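Uncharacterized protein (Pseudomonas aeruginosa, PDB 6P8P) is a HORMA domain protein that probably helps regulate a cGAS-like nucleotidyltransferase in a type III CBASS system for defence against bacteriophage. Local coordinates at residues L28-D33 against E88-F93; G45-L50 against M102-P107; Q54-A59 against C74-D79; G98-S103 against S123-R128. The protein carries 2 engineered substitutions. One frame throughout, in Å; residues are numbered along the deposited sequence. Where two conformers were deposited one is given.

Contacts 2 and 4 share strand 101-106. Contact 2 packs helix 44-52 against it, and contact 4 pairs it with strand 125-129. Their centres lie about 12 Å apart, and Leu104 N comes within 2.8 Å of Ile126 O. Contact 3 is nested inside the loop closed by contact 2 and follows the end of the same helix, with Ala55 N 3.0 Å from Leu50 O. Contact 1 lies about 21 Å from contact 3, centre to centre. A bound calcium ion is about 7 Å from the side chain of Pro107 and about 9 Å from that of Gln54.

Contact 1. Residues L28-D33 against E88-F93; sequences LTQGKD and EEVLGF
Gln30 lays the nitrogen end of its amide against the backbone of Leu91 and Phe93. NE2 donates a hydrogen bond to Phe93 O at 3.0 Å. The bond is bent, with an N-H...acceptor angle of 144°, and Phe93 O lies somewhat out of the amide plane. Gln30 NE2 is also 3.2 Å from Leu91 O. A water accepts from Gln30 NE2 at 3.1 Å and from Leu91 N at the same distance. Phe93 O and the water lie on different sides of NE2, so both N-H groups can be used. This should hold the amide against flipping.

The reach comes from an extended chain beyond CG. Gln30 itself is the first residue after helix 17-29 and has positive phi. It stands in a type I' turn from Thr29 to Lys32. Beside the amide the contact is apolar. Leu28 CD2 meets Leu91 CD1 at 4.3 Å, a loose touch of methyls. Within the loop, Leu91 CB lies over the rim of one face of the Phe93 ring.

The contact ties the C-terminal end of helix 17-29 to the long loop before strand 101-106. Leu91 also packs on Val5 and Arg7 of strand 4-10, and Leu28 on Ile72 of strand 69-75. Arg7 binds the carbonyls of Glu89 and Val90, fastening this loop to strand 4-10, an outermost strand of the sheet within the chain.

Contact 2. Residues G45-L50 against M102-P107; sequences GVAASL and MSLPCP. Engineered in segment 102-107: Met102 (natural residue Val).
Leu50 sets its CG beside its backbone N, with chi1 at -65°, and this directs both methyls at strand 102-106. Cys106 differs, with SG opposite its own backbone N (chi1 178°), which brings the sulfur up to Leu50. CD2 of Leu50 meets Cys106 SG at 3.7 Å. The same methyl touches the ring of Pro107, with CD2 4.1 Å from Pro107 CD. The second methyl reaches further back along the strand. Leu50 CD1 lies 4.0 Å from Leu104 CB and 3.6 Å from Pro105 O.

Leu50 and Leu104 cross at about a right angle. Leu104 rises from the strand between Ala47 and Leu50, one helical turn apart, and its CD1 comes to 4.4 Å from Ala47 CB. The segment axes approach to 9.3 Å and cross at 44°, so the helix passes over the strand on a diagonal.

Helix 44-52 thus packs on the sheet at strand 101-106. It also belongs to the dimer interface, because Ser49 OG is hydrogen-bonded to Ser49 OG of the second subunit. Trp21 and Val114, from helices 17-29 and 111-119, pack beside this contact.

No hydrogen bond crosses between the two segments. Leu104 pairs through its backbone with Ile126 and Arg128 of the next strand. Pro105 O is buried under Leu50 with no polar partner in the model. The attraction here is therefore van der Waals and hydrophobic, with one buried carbonyl as its likely cost.

Contact 3. Residues Q54-A59 against C74-D79; sequences QAPKSA and CLFDED
The Phe76 ring has the side chain of Gln54 over one face. Gln54 CG sits 3.6 Å from the ring centroid, almost on the normal, in a CH-pi contact. The Gln54 amide stacks on the CB side of the ring, its plane 9° from the ring plane. At the ring edge are Pro56 CD and Lys57 CB, the latter 3.9 Å from Phe76 CE2.

The Gln54 chain is extended past CG and slides along Phe76 toward Asp77. There Gln54 NE2 makes a weak hydrogen bond to Asp77 OD2 at 3.4 Å. One water joins Gln54 OE1, Lys57 NZ and Asp77 OD2. It bridges the two charged groups: Lys57 NZ is 5.7 Å from Asp77 OD2.

The backbones meet at Cys74. Its N donates to Pro56 O at 3.1 Å, and Lys57 CA points its hydrogen at Cys74 O, 3.5 Å away. Pro56 CB packs on Cys74 SG at 4.1 Å.

Gln54, with positive phi, is the C-prime residue of a Schellman motif, with Ala55 N bonded to Leu50 O and Gln54 N to Ile51 O. This helix-ending turn sets Gln54 over Phe76, joining helix 44-52 to the link between strand 69-75 and helix 77-82.

Contact 4. Residues G98-S103 against S123-R128; sequences GDWGMS and SRIIAR. Engineered in segment 98-103: Met102 (natural residue Val).
Arg124 lies across the indole of Trp100 and ends at Asp99. Its CD sits over one face of the ring, 3.4 Å from Trp100 CE2, in a CH-pi contact with the five-membered ring. The guanidinium is tilted 26° from the indole, and its CZ lies over the face of the five-membered ring, 4.8 Å from the centroid, in a cation-pi contact. NH1 of Arg124 has two acceptors, both near the guanidinium plane. Asp99 OD1 is 2.7 Å from Arg124 NH1 in a salt bridge, met nearly end-on along the C-O bond. Trp100 O receives Arg124 NH1 on a lone pair at 2.9 Å. These two bonds and the ring should fix the rotation of the guanidinium.

Trp100 has chi1 at 66°, with CG between its backbone N and carbonyl carbon. This turns the indole under the arginine, and at its edge Trp100 CZ3 touches Ile125 CG1 at 3.8 Å. Ala36, Glu39 and Leu40 of helix 35-42 also pack on Trp100.

The segments are neighbouring parallel strands of a beta-alpha-beta crossover, in which helix 111-119 connects 101-106 to 125-129. Met102 N donates to Arg124 O at 3.0 Å, and Ile126 N to Met102 O at 2.8 Å. Met102 is engineered, Val in nature. Its CB packs on Ile125 CG1 on the face toward helices 17-29 and 35-42.

Ser103 points to the other face, with Ile126. Its OG accepts from Arg128 NH1 at 3.0 Å, close to the guanidinium plane. Pro60 O takes Arg128 NH2, and Gln132 O takes NE.

Contact 1. Residues L28-D33 against E88-F93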
loop_
_atom_site.group_PDB
_atom_site.type_symbol
_atom_site.label_atom_id
_atom_site.label_comp_id
_atom_site.label_asym_id
_atom_site.label_seq_id
_atom_site.Cartn_x
_atom_site.Cartn_y
_atom_site.Cartn_z
ATOM N N LEU A 28 18.802 -4.574 3.859
ATOM C CA LEU A 28 18.556 -5.969 4.197
ATOM C C LEU A 28 18.981 -6.957 3.134
ATOM O O LEU A 28 19.166 -8.132 3.466
ATOM C CB LEU A 28 17.083 -6.174 4.502
ATOM C CG LEU A 28 16.557 -5.490 5.752
ATOM C CD1 LEU A 28 15.034 -5.620 5.860
ATOM C CD2 LEU A 28 17.223 -6.055 6.995
ATOM N N THR A 29 19.148 -6.524 1.880
ATOM C CA THR A 29 19.467 -7.447 0.800
ATOM C C THR A 29 20.855 -7.251 0.241
ATOM O O THR A 29 21.386 -8.182 -0.369
ATOM C CB THR A 29 18.460 -7.341 -0.352
ATOM O OG1 THR A 29 18.488 -6.028 -0.918
ATOM C CG2 THR A 29 17.053 -7.675 0.135
ATOM N N GLN A 30 21.438 -6.069 0.414
ATOM C CA GLN A 30 22.879 -5.869 0.199
ATOM C C GLN A 30 23.269 -6.192 -1.240
ATOM O O GLN A 30 24.272 -6.848 -1.500
ATOM C CB GLN A 30 23.700 -6.696 1.193
ATOM C CG GLN A 30 23.489 -6.299 2.653
ATOM C CD GLN A 30 24.151 -7.230 3.639
ATOM O OE1 GLN A 30 24.389 -8.407 3.344
ATOM N NE2 GLN A 30 24.448 -6.711 4.834
ATOM N N GLY A 31 22.443 -5.757 -2.180
ATOM C CA GLY A 31 22.736 -5.928 -3.579
ATOM C C GLY A 31 22.477 -7.297 -4.156
ATOM O O GLY A 31 22.824 -7.529 -5.316
ATOM N N LYS A 32 21.877 -8.214 -3.411
ATOM C CA LYS A 32 21.662 -9.567 -3.913
ATOM C C LYS A 32 20.314 -9.661 -4.622
ATOM O O LYS A 32 19.274 -9.404 -4.019
ATOM C CB LYS A 32 21.705 -10.586 -2.784
ATOM C CG LYS A 32 23.032 -10.692 -2.102
ATOM C CD LYS A 32 22.994 -11.806 -1.091
ATOM C CE LYS A 32 24.146 -11.682 -0.117
ATOM N NZ LYS A 32 23.844 -12.423 1.128
ATOM N N ASP A 33 20.342 -10.044 -5.898
ATOM C CA ASP A 33 19.153 -10.220 -6.740
ATOM C C ASP A 33 18.628 -11.632 -6.500
ATOM O O ASP A 33 19.062 -12.601 -7.111
ATOM C CB ASP A 33 19.508 -9.978 -8.208
ATOM C CG ASP A 33 18.347 -10.230 -9.161
ATOM O OD1 ASP A 33 17.242 -9.735 -8.870
ATOM O OD2 ASP A 33 18.560 -10.883 -10.228
ATOM N N GLU A 88 22.140 4.459 9.844
ATOM C CA GLU A 88 21.921 3.748 8.595
ATOM C C GLU A 88 23.148 2.951 8.180
ATOM O O GLU A 88 23.306 2.643 6.999
ATOM C CB GLU A 88 21.501 4.765 7.528
ATOM C CG GLU A 88 20.236 5.541 7.967
ATOM C CD GLU A 88 19.735 6.567 6.954
ATOM O OE1 GLU A 88 20.389 6.759 5.901
ATOM O OE2 GLU A 88 18.687 7.196 7.236
ATOM N N GLU A 89 24.000 2.583 9.140
ATOM C CA GLU A 89 25.214 1.851 8.824
ATOM C C GLU A 89 24.879 0.525 8.155
ATOM O O GLU A 89 23.872 -0.120 8.463
ATOM C CB GLU A 89 26.026 1.576 10.104
ATOM C CG GLU A 89 26.765 2.769 10.654
ATOM C CD GLU A 89 27.366 2.507 12.034
ATOM O OE1 GLU A 89 27.390 3.453 12.852
ATOM O OE2 GLU A 89 27.801 1.355 12.295
ATOM N N VAL A 90 25.771 0.088 7.272
ATOM C CA VAL A 90 25.663 -1.249 6.704
ATOM C C VAL A 90 25.728 -2.294 7.806
ATOM O O VAL A 90 26.436 -2.144 8.804
ATOM C CB VAL A 90 26.769 -1.476 5.660
ATOM C CG1 VAL A 90 26.728 -2.886 5.114
ATOM C CG2 VAL A 90 26.644 -0.461 4.531
ATOM N N LEU A 91 24.985 -3.370 7.617
ATOM C CA LEU A 91 24.933 -4.450 8.586
ATOM C C LEU A 91 26.102 -5.400 8.355
ATOM O O LEU A 91 26.426 -5.730 7.207
ATOM C CB LEU A 91 23.600 -5.208 8.456
ATOM C CG LEU A 91 22.389 -4.410 8.938
ATOM C CD1 LEU A 91 21.104 -5.094 8.467
ATOM C CD2 LEU A 91 22.343 -4.249 10.434
ATOM N N GLY A 92 26.713 -5.850 9.455
ATOM C CA GLY A 92 27.877 -6.715 9.372
ATOM C C GLY A 92 27.558 -8.200 9.336
ATOM O O GLY A 92 28.269 -8.998 9.956
ATOM N N PHE A 93 26.501 -8.575 8.607
ATOM C CA PHE A 93 26.048 -9.951 8.445
ATOM C C PHE A 93 25.011 -9.954 7.326
ATOM O O PHE A 93 24.538 -8.897 6.897
ATOM C CB PHE A 93 25.445 -10.505 9.737
ATOM C CG PHE A 93 24.321 -9.673 10.293
ATOM C CD1 PHE A 93 24.571 -8.606 11.125
ATOM C CD2 PHE A 93 22.995 -9.968 9.966
ATOM C CE1 PHE A 93 23.539 -7.823 11.625
ATOM C CE2 PHE A 93 21.963 -9.193 10.468
ATOM C CZ PHE A 93 22.229 -8.122 11.296
HETATM O O HOH W 1 23.416 -3.790 5.006
#

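Contact 2. Residues G45-L50 against M102-P107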
loop_
_atom_site.group_PDB
_atom_site.type_symbol
_atom_site.label_atom_id
_atom_site.label_comp_id
_atom_site.label_asym_id
_atom_site.label_seq_id
_atom_site.Cartn_x
_atom_site.Cartn_y
_atom_site.Cartn_z
ATOM N N GLY A 45 3.985 -1.378 -1.789
ATOM C CA GLY A 45 2.796 -0.568 -1.562
ATOM C C GLY A 45 2.345 -0.613 -0.110
ATOM O O GLY A 45 2.044 0.419 0.510
ATOM N N VAL A 46 2.297 -1.815 0.455
ATOM C CA VAL A 46 1.876 -1.969 1.841
ATOM C C VAL A 46 2.908 -1.337 2.771
ATOM O O VAL A 46 2.573 -0.590 3.701
ATOM C CB VAL A 46 1.649 -3.460 2.171
ATOM C CG1 VAL A 46 1.338 -3.624 3.641
ATOM C CG2 VAL A 46 0.553 -4.030 1.307
ATOM N N ALA A 47 4.183 -1.649 2.551
ATOM C CA ALA A 47 5.208 -1.190 3.476
ATOM C C ALA A 47 5.317 0.325 3.479
ATOM O O ALA A 47 5.401 0.954 4.546
ATOM C CB ALA A 47 6.541 -1.828 3.101
ATOM N N ALA A 48 5.294 0.935 2.288
ATOM C CA ALA A 48 5.294 2.388 2.205
ATOM C C ALA A 48 4.056 2.982 2.858
ATOM O O ALA A 48 4.123 4.038 3.486
ATOM C CB ALA A 48 5.418 2.817 0.741
ATOM N N SER A 49 2.905 2.337 2.708
ATOM C CA SER A 49 1.709 2.841 3.372
ATOM C C SER A 49 1.902 2.928 4.876
ATOM O O SER A 49 1.526 3.924 5.506
ATOM C CB SER A 49 0.516 1.928 3.046
ATOM O OG SER A 49 -0.684 2.321 3.723
ATOM N N LEU A 50 2.493 1.891 5.457
ATOM C CA LEU A 50 2.711 1.853 6.897
ATOM C C LEU A 50 3.736 2.894 7.329
ATOM O O LEU A 50 3.602 3.502 8.391
ATOM C CB LEU A 50 3.174 0.450 7.310
ATOM C CG LEU A 50 2.160 -0.665 7.115
ATOM C CD1 LEU A 50 2.842 -2.028 7.285
ATOM C CD2 LEU A 50 0.993 -0.502 8.054
ATOM N N MET A 102 10.103 -11.249 8.252
ATOM C CA MET A 102 10.023 -9.831 8.551
ATOM C C MET A 102 8.673 -9.524 9.172
ATOM O O MET A 102 7.639 -10.010 8.702
ATOM C CB MET A 102 10.214 -8.964 7.302
ATOM C CG MET A 102 11.615 -8.879 6.811
ATOM S SD MET A 102 11.756 -7.650 5.537
ATOM C CE MET A 102 11.315 -6.151 6.436
ATOM N N SER A 103 8.687 -8.709 10.224
ATOM C CA SER A 103 7.474 -8.337 10.944
ATOM C C SER A 103 7.322 -6.830 10.878
ATOM O O SER A 103 8.142 -6.095 11.432
ATOM C CB SER A 103 7.502 -8.809 12.398
ATOM O OG SER A 103 6.329 -8.338 13.036
ATOM N N LEU A 104 6.294 -6.385 10.190
ATOM C CA LEU A 104 6.019 -4.972 10.010
ATOM C C LEU A 104 5.032 -4.477 11.051
ATOM O O LEU A 104 3.951 -5.081 11.218
ATOM C CB LEU A 104 5.438 -4.732 8.619
ATOM C CG LEU A 104 6.166 -5.308 7.402
ATOM C CD1 LEU A 104 5.484 -4.861 6.123
ATOM C CD2 LEU A 104 7.623 -4.874 7.379
ATOM N N PRO A 105 5.329 -3.355 11.705
ATOM C CA PRO A 105 4.371 -2.768 12.642
ATOM C C PRO A 105 3.206 -2.147 11.891
ATOM O O PRO A 105 3.370 -1.528 10.837
ATOM C CB PRO A 105 5.204 -1.715 13.406
ATOM C CG PRO A 105 6.200 -1.248 12.339
ATOM C CD PRO A 105 6.519 -2.510 11.525
ATOM N N CYS A 106 2.028 -2.288 12.483
ATOM C CA CYS A 106 0.819 -1.828 11.850
ATOM C C CYS A 106 -0.242 -1.447 12.865
ATOM O O CYS A 106 -0.468 -2.200 13.811
ATOM C CB CYS A 106 0.295 -2.941 10.936
ATOM S SG CYS A 106 -1.280 -2.584 10.079
ATOM N N PRO A 107 -0.895 -0.307 12.694
ATOM C CA PRO A 107 -1.995 0.040 13.609
ATOM C C PRO A 107 -3.056 -1.049 13.585
ATOM O O PRO A 107 -3.408 -1.565 12.531
ATOM C CB PRO A 107 -2.533 1.366 13.053
ATOM C CG PRO A 107 -1.513 1.866 12.093
ATOM C CD PRO A 107 -0.764 0.659 11.595
#

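Contact 3. Residues Q54-A59 against C74-D79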
loop_
_atom_site.group_PDB
_atom_site.type_symbol
_atom_site.label_atom_id
_atom_site.label_comp_id
_atom_site.label_asym_id
_atom_site.label_seq_id
_atom_site.Cartn_x
_atom_site.Cartn_y
_atom_site.Cartn_z
ATOM N N GLN A 54 3.625 6.371 9.826
ATOM C CA GLN A 54 4.616 6.432 10.921
ATOM C C GLN A 54 4.552 5.215 11.827
ATOM O O GLN A 54 4.963 5.261 13.003
ATOM C CB GLN A 54 4.482 7.714 11.755
ATOM C CG GLN A 54 4.605 8.979 10.930
ATOM C CD GLN A 54 4.858 10.225 11.750
ATOM O OE1 GLN A 54 4.934 10.186 12.976
ATOM N NE2 GLN A 54 5.010 11.328 11.069
ATOM N N ALA A 55 4.120 4.088 11.271
ATOM C CA ALA A 55 4.054 2.878 12.079
ATOM C C ALA A 55 5.405 2.503 12.664
ATOM O O ALA A 55 5.424 2.022 13.811
ATOM C CB ALA A 55 3.479 1.715 11.271
ATOM N N PRO A 56 6.546 2.662 11.963
ATOM C CA PRO A 56 7.820 2.256 12.572
ATOM C C PRO A 56 8.483 3.323 13.442
ATOM O O PRO A 56 9.680 3.219 13.725
ATOM C CB PRO A 56 8.705 1.908 11.369
ATOM C CG PRO A 56 7.804 1.950 10.138
ATOM C CD PRO A 56 6.661 2.883 10.505
ATOM N N LYS A 57 7.747 4.348 13.867
ATOM C CA LYS A 57 8.366 5.362 14.708
ATOM C C LYS A 57 8.727 4.788 16.076
ATOM O O LYS A 57 9.814 5.063 16.611
ATOM C CB LYS A 57 7.436 6.565 14.870
ATOM C CG LYS A 57 8.049 7.680 15.728
ATOM C CD LYS A 57 7.098 8.842 15.954
ATOM C CE LYS A 57 7.679 9.781 17.020
ATOM N NZ LYS A 57 6.948 11.066 17.151
ATOM N N SER A 58 7.795 4.052 16.690
ATOM C CA SER A 58 7.984 3.556 18.048
ATOM C C SER A 58 7.911 2.042 18.155
ATOM O O SER A 58 8.026 1.511 19.262
ATOM C CB SER A 58 6.961 4.184 19.001
ATOM O OG SER A 58 7.127 5.588 19.019
ATOM N N ALA A 59 7.725 1.336 17.047
ATOM C CA ALA A 59 7.640 -0.094 17.000
ATOM C C ALA A 59 8.482 -0.459 15.779
ATOM O O ALA A 59 8.205 0.034 14.686
ATOM C CB ALA A 59 6.221 -0.617 16.847
ATOM N N CYS A 74 12.101 4.180 12.113
ATOM C CA CYS A 74 12.105 5.323 11.214
ATOM C C CYS A 74 11.915 6.605 12.004
ATOM O O CYS A 74 11.149 6.622 12.960
ATOM C CB CYS A 74 10.967 5.234 10.171
ATOM S SG CYS A 74 11.248 3.938 8.943
ATOM N N LEU A 75 12.599 7.663 11.576
ATOM C CA LEU A 75 12.470 9.008 12.115
ATOM C C LEU A 75 11.618 9.858 11.183
ATOM O O LEU A 75 11.716 9.735 9.958
ATOM C CB LEU A 75 13.847 9.643 12.255
ATOM C CG LEU A 75 14.819 8.961 13.203
ATOM C CD1 LEU A 75 16.191 9.546 12.962
ATOM C CD2 LEU A 75 14.370 9.158 14.629
ATOM N N PHE A 76 10.826 10.764 11.763
ATOM C CA PHE A 76 9.925 11.599 11.002
ATOM C C PHE A 76 10.058 13.044 11.455
ATOM O O PHE A 76 10.627 13.343 12.512
ATOM C CB PHE A 76 8.470 11.110 11.160
ATOM C CG PHE A 76 8.275 9.713 10.671
ATOM C CD1 PHE A 76 8.011 9.462 9.336
ATOM C CD2 PHE A 76 8.374 8.653 11.539
ATOM C CE1 PHE A 76 7.879 8.158 8.880
ATOM C CE2 PHE A 76 8.221 7.349 11.094
ATOM C CZ PHE A 76 7.971 7.107 9.741
ATOM N N ASP A 77 9.566 13.932 10.599
ATOM C CA ASP A 77 9.401 15.358 10.914
ATOM C C ASP A 77 10.765 15.918 11.300
ATOM O O ASP A 77 11.745 15.652 10.589
ATOM C CB ASP A 77 8.314 15.478 11.975
ATOM C CG ASP A 77 7.031 14.795 11.564
ATOM O OD1 ASP A 77 6.654 14.942 10.380
ATOM O OD2 ASP A 77 6.411 14.112 12.412
ATOM N N GLU A 78 10.872 16.709 12.369
ATOM C CA GLU A 78 12.138 17.372 12.671
ATOM C C GLU A 78 13.255 16.368 12.918
ATOM O O GLU A 78 14.419 16.629 12.578
ATOM C CB GLU A 78 11.950 18.291 13.882
ATOM C CG GLU A 78 10.988 19.451 13.607
ATOM C CD GLU A 78 10.660 20.284 14.842
ATOM O OE1 GLU A 78 11.012 19.872 15.967
ATOM O OE2 GLU A 78 10.044 21.361 14.681
ATOM N N ASP A 79 12.927 15.216 13.508
ATOM C CA ASP A 79 13.946 14.196 13.743
ATOM C C ASP A 79 14.548 13.706 12.430
ATOM O O ASP A 79 15.749 13.418 12.352
ATOM C CB ASP A 79 13.358 13.021 14.522
ATOM C CG ASP A 79 12.952 13.397 15.928
ATOM O OD1 ASP A 79 13.642 14.235 16.538
ATOM O OD2 ASP A 79 11.948 12.850 16.429
HETATM O O HOH W 2 6.065 12.297 14.467
HETATM O O HOH W 3 11.803 6.583 15.569
HETATM O O HOH W 4 8.599 12.570 15.109
#

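Contact 4. Residues G98-S103 against S123-R128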
loop_
_atom_site.group_PDB
_atom_site.type_symbol
_atom_site.label_atom_id
_atom_site.label_comp_id
_atom_site.label_asym_id
_atom_site.label_seq_id
_atom_site.Cartn_x
_atom_site.Cartn_y
_atom_site.Cartn_z
ATOM N N GLY A 98 19.040 -17.603 5.162
ATOM C CA GLY A 98 18.347 -18.822 5.542
ATOM C C GLY A 98 16.856 -18.621 5.654
ATOM O O GLY A 98 16.228 -17.982 4.810
ATOM N N ASP A 99 16.286 -19.167 6.729
ATOM C CA ASP A 99 14.843 -19.150 6.990
ATOM C C ASP A 99 14.488 -17.788 7.586
ATOM O O ASP A 99 14.410 -17.593 8.799
ATOM C CB ASP A 99 14.455 -20.290 7.918
ATOM C CG ASP A 99 12.982 -20.305 8.232
ATOM O OD1 ASP A 99 12.203 -19.718 7.471
ATOM O OD2 ASP A 99 12.604 -20.905 9.249
ATOM N N TRP A 100 14.278 -16.825 6.704
ATOM C CA TRP A 100 14.135 -15.439 7.117
ATOM C C TRP A 100 12.672 -15.061 7.268
ATOM O O TRP A 100 11.769 -15.721 6.745
ATOM C CB TRP A 100 14.818 -14.507 6.107
ATOM C CG TRP A 100 14.196 -14.483 4.745
ATOM C CD1 TRP A 100 14.501 -15.294 3.679
ATOM C CD2 TRP A 100 13.168 -13.587 4.286
ATOM N NE1 TRP A 100 13.732 -14.957 2.595
ATOM C CE2 TRP A 100 12.889 -13.925 2.947
ATOM C CE3 TRP A 100 12.442 -12.550 4.886
ATOM C CZ2 TRP A 100 11.944 -13.244 2.195
ATOM C CZ3 TRP A 100 11.492 -11.889 4.136
ATOM C CH2 TRP A 100 11.250 -12.235 2.814
ATOM N N GLY A 101 12.446 -13.980 8.011
ATOM C CA GLY A 101 11.117 -13.415 8.126
ATOM C C GLY A 101 11.226 -11.941 8.410
ATOM O O GLY A 101 12.291 -11.418 8.750
ATOM N N MET A 102 10.103 -11.249 8.252
ATOM C CA MET A 102 10.023 -9.831 8.551
ATOM C C MET A 102 8.673 -9.524 9.172
ATOM O O MET A 102 7.639 -10.010 8.702
ATOM C CB MET A 102 10.214 -8.964 7.302
ATOM C CG MET A 102 11.615 -8.879 6.811
ATOM S SD MET A 102 11.756 -7.650 5.537
ATOM C CE MET A 102 11.315 -6.151 6.436
ATOM N N SER A 103 8.687 -8.709 10.224
ATOM C CA SER A 103 7.474 -8.337 10.944
ATOM C C SER A 103 7.322 -6.830 10.878
ATOM O O SER A 103 8.142 -6.095 11.432
ATOM C CB SER A 103 7.502 -8.809 12.398
ATOM O OG SER A 103 6.329 -8.338 13.036
ATOM N N SER A 123 4.685 -15.280 2.483
ATOM C CA SER A 123 4.356 -15.859 3.779
ATOM C C SER A 123 5.401 -15.506 4.837
ATOM O O SER A 123 5.162 -15.724 6.028
ATOM C CB SER A 123 4.224 -17.375 3.654
ATOM O OG SER A 123 5.462 -17.964 3.322
ATOM N N ARG A 124 6.523 -14.924 4.429
ATOM C CA ARG A 124 7.590 -14.590 5.363
ATOM C C ARG A 124 7.462 -13.175 5.895
ATOM O O ARG A 124 7.958 -12.880 7.006
ATOM C CB ARG A 124 8.961 -14.757 4.699
ATOM C CG ARG A 124 9.249 -16.208 4.267
ATOM C CD ARG A 124 10.574 -16.332 3.568
ATOM N NE ARG A 124 10.857 -17.722 3.216
ATOM C CZ ARG A 124 11.379 -18.610 4.046
ATOM N NH1 ARG A 124 11.673 -18.253 5.279
ATOM N NH2 ARG A 124 11.590 -19.854 3.644
ATOM N N ILE A 125 6.830 -12.291 5.124
ATOM C CA ILE A 125 6.634 -10.911 5.544
ATOM C C ILE A 125 5.238 -10.821 6.127
ATOM O O ILE A 125 4.252 -11.045 5.417
ATOM C CB ILE A 125 6.804 -9.915 4.392
ATOM C CG1 ILE A 125 8.181 -10.040 3.766
ATOM C CG2 ILE A 125 6.528 -8.465 4.899
ATOM C CD1 ILE A 125 8.233 -9.413 2.383
ATOM N N ILE A 126 5.149 -10.467 7.403
ATOM C CA ILE A 126 3.878 -10.392 8.105
ATOM C C ILE A 126 3.797 -9.048 8.818
ATOM O O ILE A 126 4.772 -8.306 8.908
ATOM C CB ILE A 126 3.699 -11.555 9.094
ATOM C CG1 ILE A 126 4.825 -11.558 10.130
ATOM C CG2 ILE A 126 3.702 -12.882 8.338
ATOM C CD1 ILE A 126 4.686 -12.650 11.188
ATOM N N ALA A 127 2.605 -8.744 9.323
ATOM C CA ALA A 127 2.358 -7.534 10.078
ATOM C C ALA A 127 1.848 -7.878 11.469
ATOM O O ALA A 127 1.176 -8.888 11.681
ATOM C CB ALA A 127 1.344 -6.644 9.355
ATOM N N ARG A 128 2.155 -7.010 12.401
ATOM C CA ARG A 128 1.682 -7.142 13.770
ATOM C C ARG A 128 1.137 -5.823 14.282
ATOM O O ARG A 128 1.539 -4.753 13.827
ATOM C CB ARG A 128 2.814 -7.606 14.715
ATOM C CG ARG A 128 3.838 -6.542 14.919
ATOM C CD ARG A 128 5.029 -7.022 15.765
ATOM N NE ARG A 128 5.819 -5.882 16.234
ATOM C CZ ARG A 128 6.751 -5.261 15.510
ATOM N NH1 ARG A 128 7.031 -5.682 14.276
ATOM N NH2 ARG A 128 7.379 -4.209 16.005
#